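Local coordinates for amphoterin-induced protein 1 (Mus musculus, PDB 2XOT) that promotes the growth and fasciculation of neurites, dimerises through its leucine-rich repeats and may mediate homophilic and heterophilic cell-cell interaction, at residues Phe151-Leu165 and Asp182-Leu196. Sequence-based numbering, arbitrary orientation.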
loop_
_atom_site.group_PDB
_atom_site.type_symbol
_atom_site.label_atom_id
_atom_site.label_comp_id
_atom_site.label_asym_id
_atom_site.label_seq_id
_atom_site.Cartn_x
_atom_site.Cartn_y
_atom_site.Cartn_z
ATOM N N PHE B 151 -2.848 11.683 27.340
ATOM C CA PHE B 151 -2.178 10.699 26.502
ATOM C C PHE B 151 -2.900 9.358 26.617
ATOM O O PHE B 151 -3.026 8.821 27.711
ATOM C CB PHE B 151 -0.712 10.519 26.897
ATOM C CG PHE B 151 0.034 9.596 25.988
ATOM C CD1 PHE B 151 0.601 10.065 24.817
ATOM C CD2 PHE B 151 0.177 8.249 26.301
ATOM C CE1 PHE B 151 1.286 9.220 23.975
ATOM C CE2 PHE B 151 0.862 7.397 25.447
ATOM C CZ PHE B 151 1.405 7.882 24.285
ATOM N N PRO B 152 -3.379 8.813 25.489
ATOM C CA PRO B 152 -4.045 7.493 25.468
ATOM C C PRO B 152 -3.094 6.299 25.592
ATOM O O PRO B 152 -2.913 5.542 24.643
ATOM C CB PRO B 152 -4.758 7.492 24.120
ATOM C CG PRO B 152 -3.991 8.435 23.273
ATOM C CD PRO B 152 -3.369 9.457 24.165
ATOM N N VAL B 153 -2.520 6.111 26.776
ATOM C CA VAL B 153 -1.475 5.117 26.966
ATOM C C VAL B 153 -1.968 3.692 26.703
ATOM O O VAL B 153 -1.186 2.818 26.351
ATOM C CB VAL B 153 -0.849 5.226 28.377
ATOM C CG1 VAL B 153 -1.821 4.696 29.448
ATOM C CG2 VAL B 153 0.514 4.501 28.419
ATOM N N GLU B 154 -3.276 3.473 26.814
ATOM C CA GLU B 154 -3.852 2.145 26.611
ATOM C C GLU B 154 -3.756 1.663 25.166
ATOM O O GLU B 154 -3.869 0.464 24.914
ATOM C CB GLU B 154 -5.325 2.101 27.052
ATOM C CG GLU B 154 -5.563 2.388 28.538
ATOM C CD GLU B 154 -5.419 3.864 28.898
ATOM O OE1 GLU B 154 -5.556 4.732 28.003
ATOM O OE2 GLU B 154 -5.137 4.161 30.065
ATOM N N LEU B 155 -3.563 2.574 24.214
ATOM C CA LEU B 155 -3.362 2.163 22.819
ATOM C C LEU B 155 -2.096 1.321 22.647
ATOM O O LEU B 155 -2.061 0.415 21.807
ATOM C CB LEU B 155 -3.308 3.375 21.883
ATOM C CG LEU B 155 -4.652 4.073 21.640
ATOM C CD1 LEU B 155 -4.486 5.350 20.810
ATOM C CD2 LEU B 155 -5.628 3.096 20.973
ATOM N N ILE B 156 -1.067 1.628 23.444
ATOM C CA ILE B 156 0.262 1.058 23.242
ATOM C C ILE B 156 0.867 0.296 24.429
ATOM O O ILE B 156 1.856 -0.417 24.248
ATOM C CB ILE B 156 1.248 2.139 22.763
ATOM C CG1 ILE B 156 1.348 3.288 23.777
ATOM C CG2 ILE B 156 0.833 2.619 21.376
ATOM C CD1 ILE B 156 2.370 4.316 23.434
ATOM N N LYS B 157 0.275 0.412 25.616
ATOM C CA LYS B 157 0.778 -0.271 26.810
ATOM C C LYS B 157 0.492 -1.776 26.783
ATOM O O LYS B 157 -0.639 -2.196 26.582
ATOM C CB LYS B 157 0.149 0.351 28.060
ATOM C CG LYS B 157 0.765 -0.069 29.383
ATOM C CD LYS B 157 0.102 0.720 30.505
ATOM C CE LYS B 157 0.693 0.394 31.867
ATOM N NZ LYS B 157 0.247 1.375 32.900
ATOM N N ASP B 158 1.535 -2.572 27.000
ATOM C CA ASP B 158 1.422 -4.029 27.090
ATOM C C ASP B 158 0.277 -4.397 28.019
ATOM O O ASP B 158 0.171 -3.875 29.129
ATOM C CB ASP B 158 2.745 -4.650 27.581
ATOM N N GLY B 159 -0.609 -5.262 27.545
ATOM C CA GLY B 159 -1.782 -5.650 28.315
ATOM C C GLY B 159 -3.032 -5.557 27.471
ATOM O O GLY B 159 -3.774 -6.530 27.339
ATOM N N ASN B 160 -3.237 -4.392 26.873
ATOM C CA ASN B 160 -4.439 -4.106 26.117
ATOM C C ASN B 160 -4.109 -3.261 24.872
ATOM O O ASN B 160 -4.870 -2.389 24.470
ATOM C CB ASN B 160 -5.429 -3.387 27.052
ATOM C CG ASN B 160 -6.849 -3.394 26.539
ATOM O OD1 ASN B 160 -7.273 -4.312 25.837
ATOM N ND2 ASN B 160 -7.601 -2.363 26.898
ATOM N N LYS B 161 -2.959 -3.553 24.263
ATOM C CA LYS B 161 -2.413 -2.760 23.156
ATOM C C LYS B 161 -3.026 -3.170 21.824
ATOM O O LYS B 161 -3.460 -4.317 21.638
ATOM C CB LYS B 161 -0.837 -2.912 23.096
ATOM N N LEU B 162 -3.043 -2.222 20.893
ATOM C CA LEU B 162 -3.270 -2.522 19.490
ATOM C C LEU B 162 -1.953 -3.122 18.991
ATOM O O LEU B 162 -0.932 -2.443 18.995
ATOM C CB LEU B 162 -3.642 -1.260 18.724
ATOM C CG LEU B 162 -4.971 -0.625 19.116
ATOM C CD1 LEU B 162 -5.080 0.794 18.560
ATOM C CD2 LEU B 162 -6.151 -1.480 18.648
ATOM N N PRO B 163 -1.968 -4.405 18.601
ATOM C CA PRO B 163 -0.755 -5.189 18.399
ATOM C C PRO B 163 0.130 -4.745 17.248
ATOM O O PRO B 163 1.346 -4.972 17.289
ATOM C CB PRO B 163 -1.296 -6.602 18.125
ATOM C CG PRO B 163 -2.635 -6.386 17.586
ATOM C CD PRO B 163 -3.172 -5.206 18.318
ATOM N N LYS B 164 -0.443 -4.140 16.211
ATOM C CA LYS B 164 0.372 -3.745 15.060
ATOM C C LYS B 164 0.580 -2.237 14.977
ATOM O O LYS B 164 1.158 -1.749 13.997
ATOM C CB LYS B 164 -0.234 -4.266 13.777
ATOM C CG LYS B 164 -0.192 -5.780 13.651
ATOM C CD LYS B 164 -0.444 -6.187 12.215
ATOM C CE LYS B 164 -0.574 -7.686 12.069
ATOM N NZ LYS B 164 -0.645 -8.072 10.624
ATOM N N LEU B 165 0.165 -1.500 16.003
ATOM C CA LEU B 165 0.255 -0.044 15.943
ATOM C C LEU B 165 1.704 0.430 16.054
ATOM O O LEU B 165 2.327 0.327 17.098
ATOM C CB LEU B 165 -0.618 0.625 17.010
ATOM C CG LEU B 165 -0.719 2.154 16.898
ATOM C CD1 LEU B 165 -1.475 2.569 15.642
ATOM C CD2 LEU B 165 -1.379 2.736 18.121
ATOM N N ASP B 182 5.924 4.314 31.481
ATOM C CA ASP B 182 5.281 3.417 30.529
ATOM C C ASP B 182 5.915 3.537 29.153
ATOM O O ASP B 182 6.125 2.535 28.466
ATOM C CB ASP B 182 3.780 3.729 30.411
ATOM C CG ASP B 182 2.995 3.340 31.653
ATOM O OD1 ASP B 182 3.378 2.358 32.326
ATOM O OD2 ASP B 182 1.974 3.999 31.940
ATOM N N LEU B 183 6.210 4.764 28.749
ATOM C CA LEU B 183 6.813 5.010 27.448
ATOM C C LEU B 183 8.214 4.422 27.307
ATOM O O LEU B 183 8.549 3.942 26.227
ATOM C CB LEU B 183 6.862 6.518 27.139
ATOM C CG LEU B 183 5.508 7.216 26.978
ATOM C CD1 LEU B 183 5.709 8.688 26.614
ATOM C CD2 LEU B 183 4.661 6.497 25.945
ATOM N N GLN B 184 9.007 4.473 28.393
ATOM C CA GLN B 184 10.357 3.913 28.427
ATOM C C GLN B 184 10.375 2.398 28.186
ATOM O O GLN B 184 11.306 1.868 27.613
ATOM C CB GLN B 184 11.037 4.216 29.769
ATOM C CG GLN B 184 12.545 4.569 29.634
ATOM C CD GLN B 184 13.471 3.402 29.242
ATOM O OE1 GLN B 184 14.317 3.534 28.343
ATOM N NE2 GLN B 184 13.344 2.274 29.945
ATOM N N LYS B 185 9.337 1.712 28.631
ATOM C CA LYS B 185 9.225 0.265 28.489
ATOM C C LYS B 185 8.862 -0.200 27.099
ATOM O O LYS B 185 8.995 -1.394 26.789
ATOM C CB LYS B 185 8.171 -0.257 29.468
ATOM C CG LYS B 185 8.665 -0.287 30.871
ATOM C CD LYS B 185 7.542 -0.341 31.897
ATOM C CE LYS B 185 8.164 -0.371 33.298
ATOM N NZ LYS B 185 7.202 -0.089 34.397
ATOM N N LEU B 186 8.406 0.716 26.248
ATOM C CA LEU B 186 7.946 0.342 24.912
ATOM C C LEU B 186 9.126 -0.120 24.065
ATOM O O LEU B 186 10.236 0.334 24.261
ATOM C CB LEU B 186 7.258 1.514 24.197
ATOM C CG LEU B 186 5.782 1.877 24.418
ATOM C CD1 LEU B 186 5.271 1.372 25.726
ATOM C CD2 LEU B 186 5.579 3.410 24.283
ATOM N N PRO B 187 8.873 -1.017 23.111
ATOM C CA PRO B 187 9.902 -1.356 22.143
ATOM C C PRO B 187 10.176 -0.157 21.230
ATOM O O PRO B 187 9.267 0.590 20.907
ATOM C CB PRO B 187 9.300 -2.528 21.360
ATOM C CG PRO B 187 7.869 -2.501 21.632
ATOM C CD PRO B 187 7.610 -1.728 22.870
ATOM N N ALA B 188 11.435 0.012 20.855
ATOM C CA ALA B 188 11.890 1.129 20.042
ATOM C C ALA B 188 11.149 1.255 18.730
ATOM O O ALA B 188 11.028 2.353 18.228
ATOM C CB ALA B 188 13.395 1.008 19.790
ATOM N N TRP B 189 10.639 0.151 18.180
ATOM C CA TRP B 189 9.802 0.217 16.964
ATOM C C TRP B 189 8.460 0.908 17.155
ATOM O O TRP B 189 7.901 1.434 16.188
ATOM C CB TRP B 189 9.592 -1.165 16.305
ATOM C CG TRP B 189 8.784 -2.197 17.041
ATOM C CD1 TRP B 189 9.274 -3.266 17.768
ATOM C CD2 TRP B 189 7.348 -2.342 17.047
ATOM N NE1 TRP B 189 8.243 -4.022 18.244
ATOM C CE2 TRP B 189 7.051 -3.486 17.825
ATOM C CE3 TRP B 189 6.295 -1.609 16.495
ATOM C CZ2 TRP B 189 5.734 -3.914 18.058
ATOM C CZ3 TRP B 189 4.991 -2.029 16.721
ATOM C CH2 TRP B 189 4.721 -3.166 17.502
ATOM N N VAL B 190 7.951 0.915 18.385
ATOM C CA VAL B 190 6.785 1.720 18.711
ATOM C C VAL B 190 7.226 3.177 18.933
ATOM O O VAL B 190 6.644 4.098 18.374
ATOM C CB VAL B 190 6.027 1.158 19.909
ATOM C CG1 VAL B 190 4.890 2.087 20.300
ATOM C CG2 VAL B 190 5.464 -0.240 19.558
ATOM N N LYS B 191 8.288 3.375 19.696
ATOM C CA LYS B 191 8.754 4.726 20.002
ATOM C C LYS B 191 9.124 5.459 18.727
ATOM O O LYS B 191 9.004 6.695 18.649
ATOM C CB LYS B 191 9.969 4.705 20.952
ATOM C CG LYS B 191 9.803 4.031 22.312
ATOM C CD LYS B 191 11.197 3.714 22.964
ATOM C CE LYS B 191 11.077 3.344 24.419
ATOM N NZ LYS B 191 12.377 2.927 25.050
ATOM N N ASN B 192 9.633 4.716 17.741
ATOM C CA ASN B 192 10.070 5.295 16.477
ATOM C C ASN B 192 8.955 6.085 15.756
ATOM O O ASN B 192 9.229 7.043 15.036
ATOM C CB ASN B 192 10.581 4.196 15.562
ATOM C CG ASN B 192 11.246 4.720 14.332
ATOM O OD1 ASN B 192 10.737 4.549 13.229
ATOM N ND2 ASN B 192 12.407 5.302 14.494
ATOM N N GLY B 193 7.704 5.665 15.944
ATOM C CA GLY B 193 6.549 6.354 15.350
ATOM C C GLY B 193 5.594 7.000 16.330
ATOM O O GLY B 193 4.440 7.198 16.003
ATOM N N LEU B 194 6.063 7.328 17.527
ATOM C CA LEU B 194 5.248 7.999 18.520
ATOM C C LEU B 194 5.580 9.484 18.494
ATOM O O LEU B 194 6.621 9.896 19.026
ATOM C CB LEU B 194 5.532 7.428 19.912
ATOM C CG LEU B 194 4.711 8.004 21.053
ATOM C CD1 LEU B 194 3.188 7.917 20.698
ATOM C CD2 LEU B 194 5.061 7.266 22.373
ATOM N N TYR B 195 4.709 10.273 17.864
ATOM C CA TYR B 195 4.973 11.686 17.609
ATOM C C TYR B 195 4.284 12.554 18.676
ATOM O O TYR B 195 3.064 12.527 18.836
ATOM C CB TYR B 195 4.567 12.106 16.178
ATOM C CG TYR B 195 5.288 11.388 15.033
ATOM C CD1 TYR B 195 6.521 11.839 14.559
ATOM C CD2 TYR B 195 4.734 10.294 14.406
ATOM C CE1 TYR B 195 7.176 11.204 13.514
ATOM C CE2 TYR B 195 5.400 9.639 13.370
ATOM C CZ TYR B 195 6.618 10.093 12.933
ATOM O OH TYR B 195 7.265 9.462 11.900
ATOM N N LEU B 196 5.086 13.320 19.416
ATOM C CA LEU B 196 4.612 14.093 20.546
ATOM C C LEU B 196 4.986 15.573 20.449
ATOM O O LEU B 196 4.801 16.321 21.417
ATOM C CB LEU B 196 5.157 13.500 21.855
ATOM C CG LEU B 196 4.831 12.019 22.139
ATOM C CD1 LEU B 196 5.580 11.497 23.376
ATOM C CD2 LEU B 196 3.315 11.761 22.314
HETATM O O HOH W 1 -0.387 4.559 32.724
#
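The loop 151-165 faces 182-196, a run of two short helices and a strand, in three places, with Phe151 nearest Leu196, Lys157 nearest Asp182 (CA to CA 6.9 Å) and Leu165 nearest Val190. The loop leaving the fifth leucine-rich repeat here shares an apolar core with the end of the sixth and the start of the C-terminal cap. Ile156 lies at its middle: CG1 stands between the backbone N and the carbonyl carbon (chi1 59°), and the extended arm carries CD1 into a tight 3.4 Å contact with Leu186 CD2. Isoleucine's two branches suit the place, since CD1 also reaches Leu183 CD2 and Leu194 CD2 while CG2 serves Val190 CG1. The flat ring of Phe151 lies among three leucine methyls: Leu194 CD1 at its edge, 4.0 Å from CZ, and, obliquely, Leu183 CD2 and Leu196 CD2, the latter 3.7 Å from CE1. Toward solvent, the extended chain of Lys157 brings NZ to 3.3 Å from both OD1 and OD2 of Asp182, a salt bridge whose two hydrogen bonds are weak; a water that donates to Asp182 OD2 (2.6 Å) also accepts weakly from NZ. Val153 CG2 lies against that aspartate's aliphatic base. The long indole of Trp189 spans from helix 188-191 to the turn 162-165, its CZ3 in van der Waals contact with Leu165 O (3.6 Å) and its CH2 edge near Pro163 O; Val190 CG2 and Pro187 CG lie over the margin of one face. Strand 194-195 pairs in parallel with strand 167-169, Leu183, Leu194 and Leu196 also pack on helix 205-216, and Trp189 reaches Gln273 of the immunoglobulin domain.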